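PDB 2HJ0: putative citrate lyase, alfa subunit from Streptococcus mutans, which is probably a CitF-family alpha subunit, an alpha/beta protein built round two large mixed beta-sheets, though its function remains unconfirmed. Local coordinates for residues 57-62 with 200-205; 182-187 with 230-235; 290-295 with 319-324. All coordinates share one frame; numbering follows the deposited sequence.

Contact 1: 57-62 with 200-205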
ATOM      1  N   GLU A  57      12.753  24.117   1.828  1.00 22.64           N
ATOM      2  CA  GLU A  57      12.015  25.349   1.976  1.00 25.37           C
ATOM      3  C   GLU A  57      10.511  25.103   1.939  1.00 25.21           C
ATOM      4  O   GLU A  57       9.813  25.265   2.943  1.00 26.00           O
ATOM      5  CB  GLU A  57      12.416  26.303   0.860  1.00 27.75           C
ATOM      6  CG  GLU A  57      11.944  27.721   1.045  1.00 33.65           C
ATOM      7  CD  GLU A  57      12.019  28.506  -0.246  1.00 37.27           C
ATOM      8  OE1 GLU A  57      11.100  28.358  -1.097  1.00 39.58           O
ATOM      9  OE2 GLU A  57      13.012  29.250  -0.416  1.00 38.79           O
ATOM     10  N   LYS A  58      10.005  24.696   0.786  1.00 24.76           N
ATOM     11  CA  LYS A  58       8.577  24.461   0.663  1.00 24.88           C
ATOM     12  C   LYS A  58       8.041  23.390   1.597  1.00 23.57           C
ATOM     13  O   LYS A  58       6.833  23.175   1.668  1.00 23.74           O
ATOM     14  CB  LYS A  58       8.214  24.117  -0.786  1.00 26.11           C
ATOM     15  CG  LYS A  58       8.348  25.307  -1.738  1.00 28.96           C
ATOM     16  CD  LYS A  58       7.615  25.087  -3.059  1.00 32.05           C
ATOM     17  CE  LYS A  58       6.111  24.798  -2.828  1.00 34.26           C
ATOM     18  NZ  LYS A  58       5.330  24.518  -4.083  1.00 35.04           N
ATOM     19  N   THR A  59       8.930  22.733   2.326  1.00 22.11           N
ATOM     20  CA  THR A  59       8.504  21.678   3.219  1.00 20.98           C
ATOM     21  C   THR A  59       8.291  22.243   4.621  1.00 22.27           C
ATOM     22  O   THR A  59       7.710  21.592   5.490  1.00 21.91           O
ATOM     23  CB  THR A  59       9.534  20.558   3.198  1.00 19.65           C
ATOM     24  OG1 THR A  59       8.891  19.326   3.507  1.00 21.78           O
ATOM     25  CG2 THR A  59      10.632  20.817   4.180  1.00 19.27           C
ATOM     26  N   ARG A  60       8.750  23.476   4.823  1.00 22.66           N
ATOM     27  CA  ARG A  60       8.593  24.159   6.099  1.00 22.63           C
ATOM     28  C   ARG A  60       9.387  23.576   7.268  1.00 22.11           C
ATOM     29  O   ARG A  60       9.039  23.778   8.437  1.00 22.46           O
ATOM     30  CB  ARG A  60       7.111  24.210   6.472  1.00 23.79           C
ATOM     31  CG  ARG A  60       6.522  25.599   6.399  1.00 27.51           C
ATOM     32  CD  ARG A  60       6.173  26.016   4.988  1.00 31.69           C
ATOM     33  NE  ARG A  60       4.791  25.678   4.640  1.00 37.06           N
ATOM     34  CZ  ARG A  60       3.712  26.120   5.292  1.00 38.92           C
ATOM     35  NH1 ARG A  60       2.493  25.750   4.895  1.00 38.93           N
ATOM     36  NH2 ARG A  60       3.847  26.925   6.343  1.00 38.86           N
ATOM     37  N   LEU A  61      10.460  22.867   6.949  1.00 21.10           N
ATOM     38  CA  LEU A  61      11.304  22.246   7.957  1.00 20.77           C
ATOM     39  C   LEU A  61      11.817  23.278   8.945  1.00 22.07           C
ATOM     40  O   LEU A  61      12.348  24.310   8.543  1.00 23.26           O
ATOM     41  CB  LEU A  61      12.495  21.567   7.287  1.00 18.70           C
ATOM     42  CG  LEU A  61      13.330  20.719   8.233  1.00 16.62           C
ATOM     43  CD1 LEU A  61      12.447  19.598   8.779  1.00 14.82           C
ATOM     44  CD2 LEU A  61      14.541  20.161   7.507  1.00 15.26           C
ATOM     45  N   LYS A  62      11.657  23.009  10.235  1.00 22.98           N
ATOM     46  CA  LYS A  62      12.140  23.935  11.250  1.00 24.30           C
ATOM     47  C   LYS A  62      13.019  23.192  12.239  1.00 24.75           C
ATOM     48  O   LYS A  62      13.216  21.985  12.122  1.00 23.53           O
ATOM     49  CB  LYS A  62      10.963  24.604  11.967  1.00 25.03           C
ATOM     50  CG  LYS A  62      10.049  25.373  11.008  1.00 30.43           C
ATOM     51  CD  LYS A  62       8.977  26.243  11.697  1.00 32.94           C
ATOM     52  CE  LYS A  62       7.892  25.417  12.395  1.00 33.08           C
ATOM     53  NZ  LYS A  62       8.423  24.626  13.535  1.00 32.67           N
ATOM     54  N   ALA A 200       5.068   9.194   7.267  1.00 13.00           N
ATOM     55  CA  ALA A 200       5.627  10.533   7.386  1.00 13.16           C
ATOM     56  C   ALA A 200       4.595  11.591   7.003  1.00 13.14           C
ATOM     57  O   ALA A 200       3.699  11.338   6.188  1.00 13.31           O
ATOM     58  CB  ALA A 200       6.870  10.665   6.494  1.00 10.82           C
ATOM     59  N   ASP A 201       4.715  12.775   7.599  1.00 13.25           N
ATOM     60  CA  ASP A 201       3.789  13.855   7.285  1.00 14.70           C
ATOM     61  C   ASP A 201       4.032  14.373   5.874  1.00 13.96           C
ATOM     62  O   ASP A 201       3.112  14.464   5.065  1.00 13.12           O
ATOM     63  CB  ASP A 201       3.924  14.992   8.292  1.00 15.28           C
ATOM     64  CG  ASP A 201       3.168  14.715   9.568  1.00 17.65           C
ATOM     65  OD1 ASP A 201       2.307  13.803   9.568  1.00 16.83           O
ATOM     66  OD2 ASP A 201       3.420  15.413  10.575  1.00 21.04           O
ATOM     67  N   GLN A 202       5.280  14.719   5.598  1.00 12.90           N
ATOM     68  CA  GLN A 202       5.654  15.188   4.289  1.00 12.57           C
ATOM     69  C   GLN A 202       6.756  14.293   3.727  1.00 12.10           C
ATOM     70  O   GLN A 202       7.715  13.935   4.429  1.00 11.14           O
ATOM     71  CB  GLN A 202       6.112  16.640   4.358  1.00 13.41           C
ATOM     72  CG  GLN A 202       4.975  17.598   4.186  1.00 13.52           C
ATOM     73  CD  GLN A 202       5.447  18.983   3.942  1.00 15.49           C
ATOM     74  OE1 GLN A 202       6.064  19.597   4.803  1.00 18.50           O
ATOM     75  NE2 GLN A 202       5.166  19.501   2.757  1.00 19.19           N
ATOM     76  N   VAL A 203       6.593  13.922   2.460  1.00  9.86           N
ATOM     77  CA  VAL A 203       7.542  13.062   1.768  1.00  8.71           C
ATOM     78  C   VAL A 203       8.135  13.762   0.553  1.00  7.99           C
ATOM     79  O   VAL A 203       7.410  14.283  -0.295  1.00  8.62           O
ATOM     80  CB  VAL A 203       6.851  11.733   1.313  1.00  9.63           C
ATOM     81  CG1 VAL A 203       7.743  10.956   0.351  1.00  8.32           C
ATOM     82  CG2 VAL A 203       6.520  10.875   2.537  1.00  7.94           C
ATOM     83  N   VAL A 204       9.461  13.777   0.487  1.00  7.10           N
ATOM     84  CA  VAL A 204      10.186  14.383  -0.626  1.00  6.02           C
ATOM     85  C   VAL A 204      11.009  13.278  -1.280  1.00  5.86           C
ATOM     86  O   VAL A 204      11.960  12.797  -0.670  1.00  5.89           O
ATOM     87  CB  VAL A 204      11.168  15.467  -0.131  1.00  5.07           C
ATOM     88  CG1 VAL A 204      12.084  15.899  -1.265  1.00  6.37           C
ATOM     89  CG2 VAL A 204      10.414  16.651   0.387  1.00  7.58           C
ATOM     90  N   ILE A 205      10.655  12.846  -2.487  1.00  5.31           N
ATOM     91  CA  ILE A 205      11.472  11.811  -3.112  1.00  6.41           C
ATOM     92  C   ILE A 205      12.471  12.512  -4.040  1.00  7.37           C
ATOM     93  O   ILE A 205      12.106  13.435  -4.776  1.00  7.57           O
ATOM     94  CB  ILE A 205      10.631  10.726  -3.922  1.00  7.56           C
ATOM     95  CG1 ILE A 205      10.203  11.276  -5.271  1.00  5.72           C
ATOM     96  CG2 ILE A 205       9.416  10.247  -3.140  1.00  6.78           C
ATOM     97  CD1 ILE A 205      11.121  10.834  -6.342  1.00  2.39           C
TER
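Lys58 and Thr59, where helix 52-58 gives way to the following turn, meet Gln202 at the start of strand 202-207, a worked example of how a helix end settles on the face of a beta-sheet. The backbone of Lys58 comes only to the fringe of Gln202, and its own side chain leads off to touch Tyr227 on the adjacent strand. Thr59 carries the contact. Its CB points at the strand, and with OG1 anti to the backbone N (chi1 -152°) the hydroxyl lies beside the carbonyl carbon, so that hydroxyl and carbonyl oxygen both face the end of the Gln202 side chain. As deposited, Gln202 OE1 is 2.7 Å from Thr59 O and 3.1 Å from Thr59 OG1. The amide is probably modelled turned over, and with it turned back either approach may be a hydrogen bond. Further along the strand, Val204 CG2 comes only to the margin of the contact, 4.4 Å from Thr59 OG1. The setting is an alpha/beta domain, consistent with the Rossmann-like clan of the family: strand 202-207 runs parallel between strands 164-169 and 227-230, and Val204 also touches Ala55 of helix 52-58, so the helix lies against the sheet face on which Gln202 and Val204 project. The Thr59 side chain touches Val164 of the neighbouring strand as well. At Arg60 the chain leaves helical angles with a positive phi of 68°, and Arg60 N donates to Glu57 O at 2.8 Å. This bond is part of a Schellman motif, which closes the last helical turn.

Contact 2: 182-187 with 230-235; sequences RGKTTC and VVDAIG
Lys184 spans the gap between two loops and ends on a backbone carbonyl, that of Asp232. From CB the chain starts with CG set between the backbone N and the carbonyl carbon (chi1 75°), and from there CG, CD and CE run fully extended towards the loop 230-235, the side chain touching Thr209 as it passes. CE arrives first, 3.3 Å from Asp232 O. NZ completes the approach with a hydrogen bond of 2.7 Å from Lys184 NZ to Asp232 O, the ammonium lying almost straight ahead of the carbonyl (C=O...N angle 164°). The carboxylate of the same aspartate is a looser neighbour: Asp232 OD1 is 4.5 Å from Lys184 NZ, too far for a salt bridge. Thr185, next in sequence, supplies the van der Waals part of the contact. Thr185 CB lies 4.2 Å from Ile234 CG1, and Thr185 CG2 sits 3.7 Å from Gly235 O. Because Gly235 carries no side chain, this methyl can rest directly against the glycine backbone. The threonine hydroxyl turns elsewhere, to a hydrogen bond with Asp208 OD1, which Ile234 N also engages, so one carboxylate oxygen ties the two loops together. Loop 230-235 follows strand 227-230, and loop 182-187 lies against it, near Asp208 just past strand 202-207; Ile234 also touches Phe73 and Val79. Lys184 has a long, weak ion pair with Asp208 OD2. With two aspartates at longer range and a carbonyl bonded directly, the lysine would probably keep its positive charge; the join is polar at the exposed lysine end, and at the buried end a mix of van der Waals packing and hydrogen bonds to Asp208.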
ATOM      1  N   ARG A 182      14.005   0.734 -11.784  1.00 16.84           N
ATOM      2  CA  ARG A 182      14.129   1.409 -13.069  1.00 18.62           C
ATOM      3  C   ARG A 182      14.940   2.675 -12.838  1.00 18.28           C
ATOM      4  O   ARG A 182      14.732   3.370 -11.851  1.00 19.16           O
ATOM      5  CB  ARG A 182      12.746   1.773 -13.610  1.00 22.57           C
ATOM      6  CG  ARG A 182      11.785   0.601 -13.713  1.00 25.74           C
ATOM      7  CD  ARG A 182      12.292  -0.426 -14.704  1.00 31.83           C
ATOM      8  NE  ARG A 182      12.624   0.203 -15.986  1.00 37.02           N
ATOM      9  CZ  ARG A 182      11.742   0.793 -16.791  1.00 38.83           C
ATOM     10  NH1 ARG A 182      10.456   0.835 -16.453  1.00 40.62           N
ATOM     11  NH2 ARG A 182      12.150   1.340 -17.935  1.00 39.27           N
ATOM     12  N   GLY A 183      15.863   2.972 -13.743  1.00 19.02           N
ATOM     13  CA  GLY A 183      16.690   4.159 -13.594  1.00 18.72           C
ATOM     14  C   GLY A 183      18.163   3.853 -13.788  1.00 18.24           C
ATOM     15  O   GLY A 183      18.541   2.690 -13.932  1.00 19.63           O
ATOM     16  N   LYS A 184      19.012   4.876 -13.799  1.00 17.89           N
ATOM     17  CA  LYS A 184      20.446   4.637 -13.987  1.00 16.50           C
ATOM     18  C   LYS A 184      21.125   4.292 -12.671  1.00 17.75           C
ATOM     19  O   LYS A 184      22.293   3.941 -12.650  1.00 18.41           O
ATOM     20  CB  LYS A 184      21.115   5.864 -14.594  1.00 14.44           C
ATOM     21  CG  LYS A 184      21.311   7.009 -13.637  1.00 14.00           C
ATOM     22  CD  LYS A 184      21.741   8.270 -14.362  1.00 12.76           C
ATOM     23  CE  LYS A 184      22.078   9.371 -13.352  1.00 13.98           C
ATOM     24  NZ  LYS A 184      22.288  10.704 -13.986  1.00 14.38           N
ATOM     25  N   THR A 185      20.389   4.385 -11.571  1.00 18.27           N
ATOM     26  CA  THR A 185      20.966   4.081 -10.282  1.00 18.36           C
ATOM     27  C   THR A 185      19.948   3.318  -9.457  1.00 18.54           C
ATOM     28  O   THR A 185      19.435   3.837  -8.460  1.00 19.53           O
ATOM     29  CB  THR A 185      21.328   5.365  -9.536  1.00 19.93           C
ATOM     30  OG1 THR A 185      22.016   6.255 -10.420  1.00 21.42           O
ATOM     31  CG2 THR A 185      22.214   5.050  -8.342  1.00 21.67           C
ATOM     32  N   THR A 186      19.653   2.089  -9.871  1.00 16.81           N
ATOM     33  CA  THR A 186      18.677   1.247  -9.175  1.00 15.30           C
ATOM     34  C   THR A 186      19.215   0.594  -7.907  1.00 13.27           C
ATOM     35  O   THR A 186      20.412   0.573  -7.674  1.00 13.68           O
ATOM     36  CB  THR A 186      18.177   0.115 -10.098  1.00 15.61           C
ATOM     37  OG1 THR A 186      19.256  -0.797 -10.360  1.00 15.73           O
ATOM     38  CG2 THR A 186      17.667   0.688 -11.420  1.00 13.80           C
ATOM     39  N   CYS A 187      18.321   0.056  -7.092  1.00 12.68           N
ATOM     40  CA  CYS A 187      18.728  -0.625  -5.864  1.00 12.62           C
ATOM     41  C   CYS A 187      17.760  -1.771  -5.576  1.00 12.09           C
ATOM     42  O   CYS A 187      17.879  -2.466  -4.568  1.00 11.26           O
ATOM     43  CB  CYS A 187      18.709   0.345  -4.692  1.00 11.79           C
ATOM     44  SG  CYS A 187      17.088   1.063  -4.430  1.00 13.07           S
ATOM     45  N   VAL A 230      14.714  16.484  -8.865  1.00 12.49           N
ATOM     46  CA  VAL A 230      15.619  15.755  -9.729  1.00 13.23           C
ATOM     47  C   VAL A 230      17.051  16.230  -9.536  1.00 13.56           C
ATOM     48  O   VAL A 230      17.294  17.423  -9.462  1.00 12.93           O
ATOM     49  CB  VAL A 230      15.232  15.966 -11.195  1.00 12.64           C
ATOM     50  CG1 VAL A 230      16.289  15.357 -12.089  1.00 13.19           C
ATOM     51  CG2 VAL A 230      13.873  15.335 -11.473  1.00 11.14           C
ATOM     52  N   VAL A 231      17.994  15.298  -9.453  1.00 16.15           N
ATOM     53  CA  VAL A 231      19.405  15.657  -9.296  1.00 18.15           C
ATOM     54  C   VAL A 231      20.264  14.859 -10.277  1.00 19.85           C
ATOM     55  O   VAL A 231      19.792  13.892 -10.876  1.00 20.44           O
ATOM     56  CB  VAL A 231      19.910  15.388  -7.864  1.00 17.06           C
ATOM     57  CG1 VAL A 231      19.246  16.351  -6.901  1.00 16.56           C
ATOM     58  CG2 VAL A 231      19.620  13.942  -7.469  1.00 15.87           C
ATOM     59  N   ASP A 232      21.524  15.254 -10.435  1.00 21.58           N
ATOM     60  CA  ASP A 232      22.416  14.561 -11.359  1.00 23.05           C
ATOM     61  C   ASP A 232      22.659  13.102 -10.967  1.00 21.98           C
ATOM     62  O   ASP A 232      22.724  12.231 -11.838  1.00 21.99           O
ATOM     63  CB  ASP A 232      23.755  15.308 -11.477  1.00 26.38           C
ATOM     64  CG  ASP A 232      24.661  14.722 -12.562  1.00 32.10           C
ATOM     65  OD1 ASP A 232      24.240  14.697 -13.751  1.00 35.34           O
ATOM     66  OD2 ASP A 232      25.794  14.285 -12.227  1.00 32.68           O
ATOM     67  N   ALA A 233      22.779  12.835  -9.666  1.00 21.31           N
ATOM     68  CA  ALA A 233      23.016  11.473  -9.173  1.00 21.47           C
ATOM     69  C   ALA A 233      22.612  11.295  -7.723  1.00 20.95           C
ATOM     70  O   ALA A 233      23.003  12.082  -6.871  1.00 21.36           O
ATOM     71  CB  ALA A 233      24.483  11.101  -9.327  1.00 20.64           C
ATOM     72  N   ILE A 234      21.850  10.249  -7.436  1.00 21.31           N
ATOM     73  CA  ILE A 234      21.424  10.004  -6.070  1.00 22.44           C
ATOM     74  C   ILE A 234      22.316   8.968  -5.430  1.00 24.19           C
ATOM     75  O   ILE A 234      22.382   8.857  -4.208  1.00 25.27           O
ATOM     76  CB  ILE A 234      19.991   9.513  -6.022  1.00 21.46           C
ATOM     77  CG1 ILE A 234      19.877   8.204  -6.796  1.00 21.54           C
ATOM     78  CG2 ILE A 234      19.077  10.555  -6.628  1.00 22.22           C
ATOM     79  CD1 ILE A 234      18.479   7.681  -6.879  1.00 21.80           C
ATOM     80  N   GLY A 235      23.012   8.210  -6.261  1.00 27.07           N
ATOM     81  CA  GLY A 235      23.900   7.193  -5.738  1.00 31.95           C
ATOM     82  C   GLY A 235      25.098   6.971  -6.635  1.00 35.09           C
ATOM     83  O   GLY A 235      25.087   7.348  -7.802  1.00 34.81           O
TER

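Contact 3: 290-295 with 319-324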
ATOM      1  N   PHE A 290      25.252 -25.967   0.168  1.00 22.32           N
ATOM      2  CA  PHE A 290      25.074 -27.322   0.684  1.00 23.44           C
ATOM      3  C   PHE A 290      23.603 -27.659   0.822  1.00 23.71           C
ATOM      4  O   PHE A 290      23.189 -28.794   0.596  1.00 23.61           O
ATOM      5  CB  PHE A 290      25.777 -27.477   2.038  1.00 22.21           C
ATOM      6  CG  PHE A 290      27.234 -27.141   1.988  1.00 22.08           C
ATOM      7  CD1 PHE A 290      27.653 -25.818   2.033  1.00 22.18           C
ATOM      8  CD2 PHE A 290      28.186 -28.141   1.819  1.00 22.54           C
ATOM      9  CE1 PHE A 290      28.997 -25.495   1.906  1.00 23.07           C
ATOM     10  CE2 PHE A 290      29.534 -27.831   1.689  1.00 22.48           C
ATOM     11  CZ  PHE A 290      29.941 -26.505   1.730  1.00 23.53           C
HETATM   12  N   MSE A 291      22.817 -26.656   1.180  1.00 25.38           N
HETATM   13  CA  MSE A 291      21.389 -26.838   1.350  1.00 27.80           C
HETATM   14  C   MSE A 291      20.757 -27.261   0.017  1.00 27.34           C
HETATM   15  O   MSE A 291      19.995 -28.234  -0.037  1.00 25.39           O
HETATM   16  CB  MSE A 291      20.766 -25.536   1.846  1.00 31.95           C
HETATM   17  CG  MSE A 291      19.703 -25.714   2.910  1.00 36.80           C
HETATM   18 SE   MSE A 291      18.834 -24.042   3.295  1.00 48.35          SE
HETATM   19  CE  MSE A 291      20.349 -23.095   4.049  1.00 42.46           C
ATOM     20  N   ARG A 292      21.087 -26.521  -1.045  1.00 26.94           N
ATOM     21  CA  ARG A 292      20.588 -26.794  -2.394  1.00 27.77           C
ATOM     22  C   ARG A 292      20.862 -28.255  -2.775  1.00 28.38           C
ATOM     23  O   ARG A 292      19.960 -28.975  -3.205  1.00 28.38           O
ATOM     24  CB  ARG A 292      21.259 -25.857  -3.419  1.00 26.30           C
ATOM     25  CG  ARG A 292      20.684 -25.959  -4.836  1.00 25.64           C
ATOM     26  CD  ARG A 292      21.337 -24.984  -5.808  1.00 24.87           C
ATOM     27  NE  ARG A 292      22.554 -25.537  -6.391  1.00 26.52           N
ATOM     28  CZ  ARG A 292      22.600 -26.239  -7.520  1.00 26.51           C
ATOM     29  NH1 ARG A 292      21.491 -26.471  -8.211  1.00 27.44           N
ATOM     30  NH2 ARG A 292      23.758 -26.736  -7.944  1.00 25.46           N
ATOM     31  N   GLU A 293      22.114 -28.674  -2.611  1.00 28.75           N
ATOM     32  CA  GLU A 293      22.539 -30.029  -2.912  1.00 29.79           C
ATOM     33  C   GLU A 293      21.618 -31.039  -2.230  1.00 29.08           C
ATOM     34  O   GLU A 293      21.126 -31.967  -2.861  1.00 28.53           O
ATOM     35  CB  GLU A 293      23.978 -30.229  -2.433  1.00 32.76           C
ATOM     36  CG  GLU A 293      24.655 -31.497  -2.934  1.00 37.18           C
ATOM     37  CD  GLU A 293      25.975 -31.779  -2.220  1.00 39.08           C
ATOM     38  OE1 GLU A 293      26.856 -30.886  -2.220  1.00 39.75           O
ATOM     39  OE2 GLU A 293      26.132 -32.895  -1.666  1.00 40.11           O
ATOM     40  N   GLN A 294      21.376 -30.851  -0.940  1.00 29.41           N
ATOM     41  CA  GLN A 294      20.505 -31.756  -0.210  1.00 30.01           C
ATOM     42  C   GLN A 294      19.078 -31.668  -0.693  1.00 29.53           C
ATOM     43  O   GLN A 294      18.355 -32.658  -0.676  1.00 29.38           O
ATOM     44  CB  GLN A 294      20.553 -31.459   1.286  1.00 31.50           C
ATOM     45  CG  GLN A 294      21.438 -32.414   2.077  1.00 33.06           C
ATOM     46  CD  GLN A 294      20.771 -33.746   2.332  1.00 33.20           C
ATOM     47  OE1 GLN A 294      20.315 -34.414   1.406  1.00 32.89           O
ATOM     48  NE2 GLN A 294      20.712 -34.142   3.600  1.00 34.69           N
HETATM   49  N   MSE A 295      18.660 -30.481  -1.110  1.00 29.77           N
HETATM   50  CA  MSE A 295      17.297 -30.314  -1.595  1.00 30.00           C
HETATM   51  C   MSE A 295      17.143 -31.009  -2.933  1.00 29.62           C
HETATM   52  O   MSE A 295      16.049 -31.450  -3.282  1.00 28.90           O
HETATM   53  CB  MSE A 295      16.951 -28.838  -1.753  1.00 31.01           C
HETATM   54  CG  MSE A 295      16.804 -28.083  -0.443  1.00 32.94           C
HETATM   55 SE   MSE A 295      16.700 -26.156  -0.722  1.00 34.83          SE
HETATM   56  CE  MSE A 295      14.857 -26.070  -1.354  1.00 33.19           C
ATOM     57  N   GLU A 319      16.002 -22.205 -10.597  1.00 20.31           N
ATOM     58  CA  GLU A 319      16.147 -23.652 -10.685  1.00 20.87           C
ATOM     59  C   GLU A 319      14.873 -24.339 -10.200  1.00 21.01           C
ATOM     60  O   GLU A 319      14.778 -25.566 -10.151  1.00 22.13           O
ATOM     61  CB  GLU A 319      17.333 -24.117  -9.834  1.00 23.10           C
ATOM     62  CG  GLU A 319      18.682 -23.620 -10.324  1.00 29.10           C
ATOM     63  CD  GLU A 319      19.851 -24.041  -9.429  1.00 34.00           C
ATOM     64  OE1 GLU A 319      21.020 -23.820  -9.845  1.00 36.04           O
ATOM     65  OE2 GLU A 319      19.604 -24.582  -8.318  1.00 33.85           O
ATOM     66  N   GLY A 320      13.885 -23.539  -9.831  1.00 21.37           N
ATOM     67  CA  GLY A 320      12.637 -24.098  -9.346  1.00 20.77           C
ATOM     68  C   GLY A 320      12.736 -24.750  -7.974  1.00 21.58           C
ATOM     69  O   GLY A 320      11.883 -25.560  -7.619  1.00 22.23           O
ATOM     70  N   LEU A 321      13.759 -24.406  -7.193  1.00 20.71           N
ATOM     71  CA  LEU A 321      13.909 -24.991  -5.868  1.00 20.32           C
ATOM     72  C   LEU A 321      13.167 -24.224  -4.780  1.00 19.86           C
ATOM     73  O   LEU A 321      12.896 -24.752  -3.698  1.00 20.31           O
ATOM     74  CB  LEU A 321      15.376 -25.105  -5.497  1.00 22.00           C
ATOM     75  CG  LEU A 321      15.990 -26.481  -5.757  1.00 22.96           C
ATOM     76  CD1 LEU A 321      16.049 -26.756  -7.253  1.00 23.23           C
ATOM     77  CD2 LEU A 321      17.392 -26.498  -5.150  1.00 24.37           C
ATOM     78  N   VAL A 322      12.859 -22.968  -5.057  1.00 18.35           N
ATOM     79  CA  VAL A 322      12.115 -22.148  -4.121  1.00 16.92           C
ATOM     80  C   VAL A 322      11.017 -21.481  -4.946  1.00 16.15           C
ATOM     81  O   VAL A 322      11.281 -20.804  -5.943  1.00 15.34           O
ATOM     82  CB  VAL A 322      13.036 -21.095  -3.410  1.00 17.42           C
ATOM     83  CG1 VAL A 322      13.697 -20.179  -4.423  1.00 18.25           C
ATOM     84  CG2 VAL A 322      12.230 -20.289  -2.416  1.00 16.10           C
ATOM     85  N   ASP A 323       9.778 -21.703  -4.530  1.00 15.74           N
ATOM     86  CA  ASP A 323       8.629 -21.175  -5.240  1.00 16.64           C
ATOM     87  C   ASP A 323       8.523 -19.658  -5.335  1.00 15.73           C
ATOM     88  O   ASP A 323       8.377 -19.117  -6.426  1.00 17.01           O
ATOM     89  CB  ASP A 323       7.342 -21.726  -4.640  1.00 18.92           C
ATOM     90  CG  ASP A 323       6.166 -21.497  -5.543  1.00 22.95           C
ATOM     91  OD1 ASP A 323       6.173 -22.070  -6.657  1.00 27.74           O
ATOM     92  OD2 ASP A 323       5.246 -20.737  -5.169  1.00 24.95           O
ATOM     93  N   LYS A 324       8.575 -18.972  -4.201  1.00 13.64           N
ATOM     94  CA  LYS A 324       8.478 -17.525  -4.204  1.00 12.00           C
ATOM     95  C   LYS A 324       9.616 -16.942  -3.406  1.00 12.02           C
ATOM     96  O   LYS A 324      10.349 -17.659  -2.739  1.00 13.21           O
ATOM     97  CB  LYS A 324       7.182 -17.078  -3.558  1.00 11.38           C
ATOM     98  CG  LYS A 324       5.936 -17.568  -4.221  1.00 11.24           C
ATOM     99  CD  LYS A 324       5.522 -16.649  -5.340  1.00  8.49           C
ATOM    100  CE  LYS A 324       4.165 -17.041  -5.872  1.00  8.38           C
ATOM    101  NZ  LYS A 324       3.134 -17.104  -4.811  1.00 10.92           N
TER
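Leu321, the residue with the greatest area buried by this contact, lays its CD2 methyl against helix 282-297, beside Arg292 CG and Met295 CB. Leu321 CD2 is 3.4 Å from Arg292 CG, the two side chains crossing at about a right angle, and 4.1 Å from Met295 CB. A single leucine branch thus touches residues three apart in the helix, one turn along the same face. Leu316 of helix 311-318 touches both Leu321 and Arg292 and extends the apolar patch. This packing joins two successive beta-alpha-beta units of the second mixed sheet: helix 282-297 connects the parallel strands 275-277 and 302-305, and helix 311-318 connects 302-305 and 322-327. Arg292 continues past the leucine. Its CG stands anti to the backbone N and its chain bends at chi3 (86°), which brings the guanidinium round to Glu319 just after helix 311-318. Arg292 NH1 and Glu319 OE2 form a salt bridge at 2.7 Å, yet the hydrogen bond within it is bent, with an N-H...O angle of 133°. The two flat groups are inclined at 59° to one another, so this is no flat, two-pronged pairing: NH1 meets OE2 from above the carboxylate plane, and Glu319 OE1 stands over one face of the guanidinium. Met295, a selenomethionine in this crystal, works on the buried side. Its chain bends at chi3 to carry the terminal methyl to the leucine backbone, with Met295 CE 3.3 Å from Leu321 O, while its side chain also touches Phe274, Ile300 and Ala302.

Contacts 1 and 2 sit on the same sheet: contact 1 at the start of strand 202-207, contact 2 in the loops beyond the carboxy end of the neighbouring strand 227-230, with centres 21 Å apart. Along the chain their segments alternate, so each spans part of the other. Contact 3 follows both in sequence and belongs to the second mixed sheet. Its centre is 34 Å from that of contact 2 and 45 Å from that of contact 1, which lies on the opposite side of the chain's centre. The three do not touch, nearest atoms being about 6 Å apart for contacts 1 and 2 and about 17 Å for contacts 2 and 3.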